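PDB 4XSU: Alr3699 protein from Nostoc sp., which belongs to the GT-B glycosyltransferase families and holds uridine-5'-diphosphate and alpha-D-glucopyranose in the cleft between its two domains. Local coordinates for residues B[216-221]-B[290-295]. Residues are numbered along the deposited sequence; the frame is centred on the assembly and turned at random.
Sequences SPWKGQ and STAPEP. With GLC (alpha-D-glucopyranose), chain J; UDP (uridine-5'-diphosphate), chain K.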
ATOM      1  N   SER B 216      12.938 -26.544   5.444  1.00 62.26           N
ATOM      2  CA  SER B 216      13.371 -25.411   4.672  1.00 56.78           C
ATOM      3  C   SER B 216      14.872 -25.426   4.647  1.00 54.46           C
ATOM      4  O   SER B 216      15.495 -25.484   5.684  1.00 65.49           O
ATOM      5  CB  SER B 216      12.863 -24.124   5.313  1.00 60.69           C
ATOM      6  OG  SER B 216      13.386 -23.000   4.642  1.00 66.41           O
ATOM      7  N   PRO B 217      15.472 -25.360   3.462  1.00 54.38           N
ATOM      8  CA  PRO B 217      16.916 -25.557   3.336  1.00 56.08           C
ATOM      9  C   PRO B 217      17.776 -24.920   4.419  1.00 55.75           C
ATOM     10  O   PRO B 217      18.773 -25.511   4.831  1.00 54.71           O
ATOM     11  CB  PRO B 217      17.239 -24.906   1.987  1.00 56.89           C
ATOM     12  CG  PRO B 217      15.975 -25.015   1.210  1.00 56.05           C
ATOM     13  CD  PRO B 217      14.860 -24.906   2.200  1.00 53.94           C
ATOM     14  N   TRP B 218      17.407 -23.724   4.869  1.00 55.92           N
ATOM     15  CA  TRP B 218      18.268 -22.997   5.798  1.00 55.49           C
ATOM     16  C   TRP B 218      18.155 -23.522   7.210  1.00 52.46           C
ATOM     17  O   TRP B 218      18.976 -23.186   8.049  1.00 55.09           O
ATOM     18  CB  TRP B 218      18.035 -21.480   5.750  1.00 51.54           C
ATOM     19  CG  TRP B 218      16.876 -20.940   6.523  1.00 47.79           C
ATOM     20  CD1 TRP B 218      15.631 -20.737   6.054  1.00 50.46           C
ATOM     21  CD2 TRP B 218      16.874 -20.475   7.886  1.00 46.43           C
ATOM     22  NE1 TRP B 218      14.832 -20.194   7.033  1.00 48.17           N
ATOM     23  CE2 TRP B 218      15.579 -20.011   8.164  1.00 46.63           C
ATOM     24  CE3 TRP B 218      17.842 -20.413   8.897  1.00 48.47           C
ATOM     25  CZ2 TRP B 218      15.210 -19.493   9.420  1.00 49.42           C
ATOM     26  CZ3 TRP B 218      17.476 -19.904  10.159  1.00 44.00           C
ATOM     27  CH2 TRP B 218      16.170 -19.456  10.403  1.00 49.10           C
ATOM     28  N   LYS B 219      17.135 -24.335   7.461  1.00 50.40           N
ATOM     29  CA  LYS B 219      17.008 -25.036   8.724  1.00 49.18           C
ATOM     30  C   LYS B 219      17.888 -26.277   8.767  1.00 49.07           C
ATOM     31  O   LYS B 219      18.013 -26.896   9.804  1.00 47.89           O
ATOM     32  CB  LYS B 219      15.563 -25.408   8.959  1.00 47.49           C
ATOM     33  CG  LYS B 219      14.681 -24.207   9.170  1.00 48.66           C
ATOM     34  CD  LYS B 219      15.036 -23.488  10.455  1.00 49.83           C
ATOM     35  CE  LYS B 219      13.921 -22.561  10.848  1.00 53.82           C
ATOM     36  NZ  LYS B 219      14.100 -21.927  12.173  1.00 58.63           N
ATOM     37  N   GLY B 220      18.457 -26.646   7.619  1.00 53.06           N
ATOM     38  CA  GLY B 220      19.521 -27.643   7.537  1.00 54.56           C
ATOM     39  C   GLY B 220      19.195 -29.046   8.026  1.00 57.24           C
ATOM     40  O   GLY B 220      20.049 -29.681   8.644  1.00 61.24           O
ATOM     41  N   GLN B 221      17.984 -29.548   7.751  1.00 56.20           N
ATOM     42  CA  GLN B 221      17.686 -30.966   8.030  1.00 52.77           C
ATOM     43  C   GLN B 221      18.657 -31.860   7.266  1.00 54.41           C
ATOM     44  O   GLN B 221      19.017 -32.926   7.729  1.00 57.59           O
ATOM     45  CB  GLN B 221      16.264 -31.355   7.667  1.00 49.32           C
ATOM     46  CG  GLN B 221      15.179 -30.839   8.614  1.00 50.55           C
ATOM     47  CD  GLN B 221      14.768 -29.418   8.290  1.00 49.11           C
ATOM     48  OE1 GLN B 221      15.333 -28.796   7.382  1.00 53.10           O
ATOM     49  NE2 GLN B 221      13.784 -28.902   9.014  1.00 44.93           N
ATOM     50  N   SER B 290      20.597 -25.165  11.688  1.00 49.41           N
ATOM     51  CA  SER B 290      20.435 -24.096  10.683  1.00 47.71           C
ATOM     52  C   SER B 290      21.732 -23.671  10.015  1.00 48.63           C
ATOM     53  O   SER B 290      22.693 -23.358  10.691  1.00 52.21           O
ATOM     54  CB  SER B 290      19.787 -22.879  11.315  1.00 46.61           C
ATOM     55  OG  SER B 290      18.507 -23.224  11.833  1.00 46.33           O
ATOM     56  N   THR B 291      21.733 -23.662   8.681  1.00 51.93           N
ATOM     57  CA  THR B 291      22.858 -23.206   7.870  1.00 55.63           C
ATOM     58  C   THR B 291      22.907 -21.667   7.663  1.00 57.05           C
ATOM     59  O   THR B 291      23.779 -21.148   6.942  1.00 54.01           O
ATOM     60  CB  THR B 291      22.793 -23.848   6.479  1.00 59.26           C
ATOM     61  OG1 THR B 291      21.433 -23.871   6.047  1.00 66.06           O
ATOM     62  CG2 THR B 291      23.293 -25.252   6.522  1.00 61.46           C
ATOM     63  N   ALA B 292      21.967 -20.953   8.275  1.00 53.02           N
ATOM     64  CA  ALA B 292      21.970 -19.507   8.255  1.00 55.59           C
ATOM     65  C   ALA B 292      21.571 -19.077   9.655  1.00 51.30           C
ATOM     66  O   ALA B 292      20.852 -19.808  10.327  1.00 50.99           O
ATOM     67  CB  ALA B 292      20.996 -18.965   7.207  1.00 57.93           C
ATOM     68  N   PRO B 293      22.055 -17.907  10.104  1.00 49.76           N
ATOM     69  CA  PRO B 293      21.916 -17.572  11.513  1.00 49.14           C
ATOM     70  C   PRO B 293      20.484 -17.576  12.011  1.00 49.30           C
ATOM     71  O   PRO B 293      19.620 -16.983  11.385  1.00 55.25           O
ATOM     72  CB  PRO B 293      22.531 -16.164  11.599  1.00 49.64           C
ATOM     73  CG  PRO B 293      23.553 -16.120  10.500  1.00 47.27           C
ATOM     74  CD  PRO B 293      22.953 -16.959   9.395  1.00 50.39           C
ATOM     75  N   GLU B 294      20.269 -18.177  13.156  1.00 48.34           N
ATOM     76  CA  GLU B 294      18.963 -18.297  13.710  1.00 48.28           C
ATOM     77  C   GLU B 294      18.688 -17.136  14.581  1.00 48.35           C
ATOM     78  O   GLU B 294      19.483 -16.833  15.419  1.00 55.06           O
ATOM     79  CB  GLU B 294      18.900 -19.533  14.569  1.00 52.70           C
ATOM     80  CG  GLU B 294      17.548 -19.785  15.178  1.00 54.16           C
ATOM     81  CD  GLU B 294      16.630 -20.490  14.232  1.00 52.77           C
ATOM     82  OE1 GLU B 294      17.086 -21.344  13.481  1.00 45.76           O
ATOM     83  OE2 GLU B 294      15.451 -20.189  14.241  1.00 53.02           O
ATOM     84  N   PRO B 295      17.561 -16.473  14.412  1.00 53.03           N
ATOM     85  CA  PRO B 295      17.255 -15.330  15.252  1.00 50.78           C
ATOM     86  C   PRO B 295      17.092 -15.685  16.680  1.00 48.59           C
ATOM     87  O   PRO B 295      17.682 -15.067  17.494  1.00 54.47           O
ATOM     88  CB  PRO B 295      15.900 -14.894  14.742  1.00 49.46           C
ATOM     89  CG  PRO B 295      15.925 -15.250  13.345  1.00 52.86           C
ATOM     90  CD  PRO B 295      16.658 -16.539  13.266  1.00 55.38           C
TER
HETATM   91  C1  GLC J 401      11.090 -16.043  14.844  1.00 51.66           C
HETATM   92  C2  GLC J 401      12.561 -16.366  14.570  1.00 52.83           C
HETATM   93  C3  GLC J 401      13.145 -17.432  15.498  1.00 52.69           C
HETATM   94  C4  GLC J 401      12.573 -17.333  16.913  1.00 50.86           C
HETATM   95  C5  GLC J 401      11.056 -17.117  16.953  1.00 51.14           C
HETATM   96  C6  GLC J 401      10.718 -15.837  17.711  1.00 50.87           C
HETATM   97  O1  GLC J 401      10.389 -15.940  13.598  1.00 65.29           O
HETATM   98  O2  GLC J 401      12.700 -16.802  13.212  1.00 47.98           O
HETATM   99  O3  GLC J 401      14.569 -17.290  15.550  1.00 44.98           O
HETATM  100  O4  GLC J 401      12.894 -18.529  17.633  1.00 61.73           O
HETATM  101  O5  GLC J 401      10.476 -17.052  15.647  1.00 55.70           O
HETATM  102  O6  GLC J 401      10.875 -16.060  19.117  1.00 45.22           O
HETATM  103  N1  UDP K 402       6.813 -26.542  16.163  1.00 39.36           N
HETATM  104  C2  UDP K 402       5.634 -27.315  16.117  1.00 39.23           C
HETATM  105  N3  UDP K 402       5.483 -28.261  15.182  1.00 40.27           N
HETATM  106  C4  UDP K 402       6.445 -28.485  14.279  1.00 44.47           C
HETATM  107  C5  UDP K 402       7.616 -27.737  14.302  1.00 42.72           C
HETATM  108  C6  UDP K 402       7.782 -26.752  15.268  1.00 43.30           C
HETATM  109  O2  UDP K 402       4.727 -27.117  16.955  1.00 44.34           O
HETATM  110  O4  UDP K 402       6.289 -29.373  13.411  1.00 51.85           O
HETATM  111  C1' UDP K 402       6.972 -25.508  17.188  1.00 44.50           C
HETATM  112  C2' UDP K 402       8.169 -25.838  18.066  1.00 44.92           C
HETATM  113  O2' UDP K 402       7.758 -25.957  19.431  1.00 42.19           O
HETATM  114  C3' UDP K 402       9.139 -24.684  17.914  1.00 42.30           C
HETATM  115  C4' UDP K 402       8.488 -23.704  16.950  1.00 47.02           C
HETATM  116  O4' UDP K 402       7.221 -24.246  16.564  1.00 46.11           O
HETATM  117  O3' UDP K 402       9.354 -24.055  19.181  1.00 37.24           O
HETATM  118  C5' UDP K 402       9.353 -23.489  15.715  1.00 49.19           C
HETATM  119  O5' UDP K 402       9.900 -22.173  15.740  1.00 43.99           O
HETATM  120  PA  UDP K 402      11.492 -21.947  15.663  1.00 45.01           P
HETATM  121  O1A UDP K 402      12.171 -23.240  16.046  1.00 61.45           O
HETATM  122  O2A UDP K 402      11.825 -20.673  16.401  1.00 44.26           O
HETATM  123  O3A UDP K 402      11.736 -21.697  14.091  1.00 52.12           O
HETATM  124  PB  UDP K 402      10.848 -20.620  13.288  1.00 49.68           P
HETATM  125  O1B UDP K 402       9.678 -21.424  12.774  1.00 52.68           O
HETATM  126  O2B UDP K 402      10.487 -19.593  14.334  1.00 44.09           O
HETATM  127  O3B UDP K 402      11.777 -20.113  12.211  1.00 44.49           O
HETATM  128  O   HOH W   1      17.343 -26.081  12.204  1.00 57.13           O
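The side chains of Lys219 and Glu294 cross at about a right angle and are joined by a salt bridge, NZ of Lys219 lying 3.0 Å from OE2 of Glu294 and making a weak bond to OE1. The same NZ also donates to uridine-5'-diphosphate, reaching O3B at 2.9 Å and the bridging O3A at 3.1 Å, so one ammonium joins the carboxylate to the diphosphate. Bent at chi2 (-66°), the lysine chain passes CD over one face of the Trp218 ring. Glu294 is held by two further donors at OE1: Ser290 OG at 2.9 Å, nearly along the C-O axis, and NE2 of His288, just before segment 290-295.

Hydrogen bonds to main-chain carbonyls also join the loops. Trp218 O takes the N-H of Thr291 at 2.9 Å, from above the carbonyl plane, with Thr291 OG1 adding a weak second bond. A water donates to both Lys219 O and Ser290 OG.

Packing round Trp218 is mixed. Its apolar part is CE3, 3.9 Å from Ala292 CB, and CH2, which approaches Pro295 CD; Ala292 O comes to the ring edge near its plane. Glu294 OE1 lies 3.6 Å from Trp218 CZ3, with the carboxylate turned 26° from the indole plane, and His134 packs edge-to-face with the indole.

Two loops following parallel strands 207-211 and 285-287 thus form part of the ligand site of the C-terminal Rossmann-like domain, where Lys219 reaches the diphosphate beside the glucose, an arrangement characteristic of the interdomain cleft of GT-B glycosyltransferases.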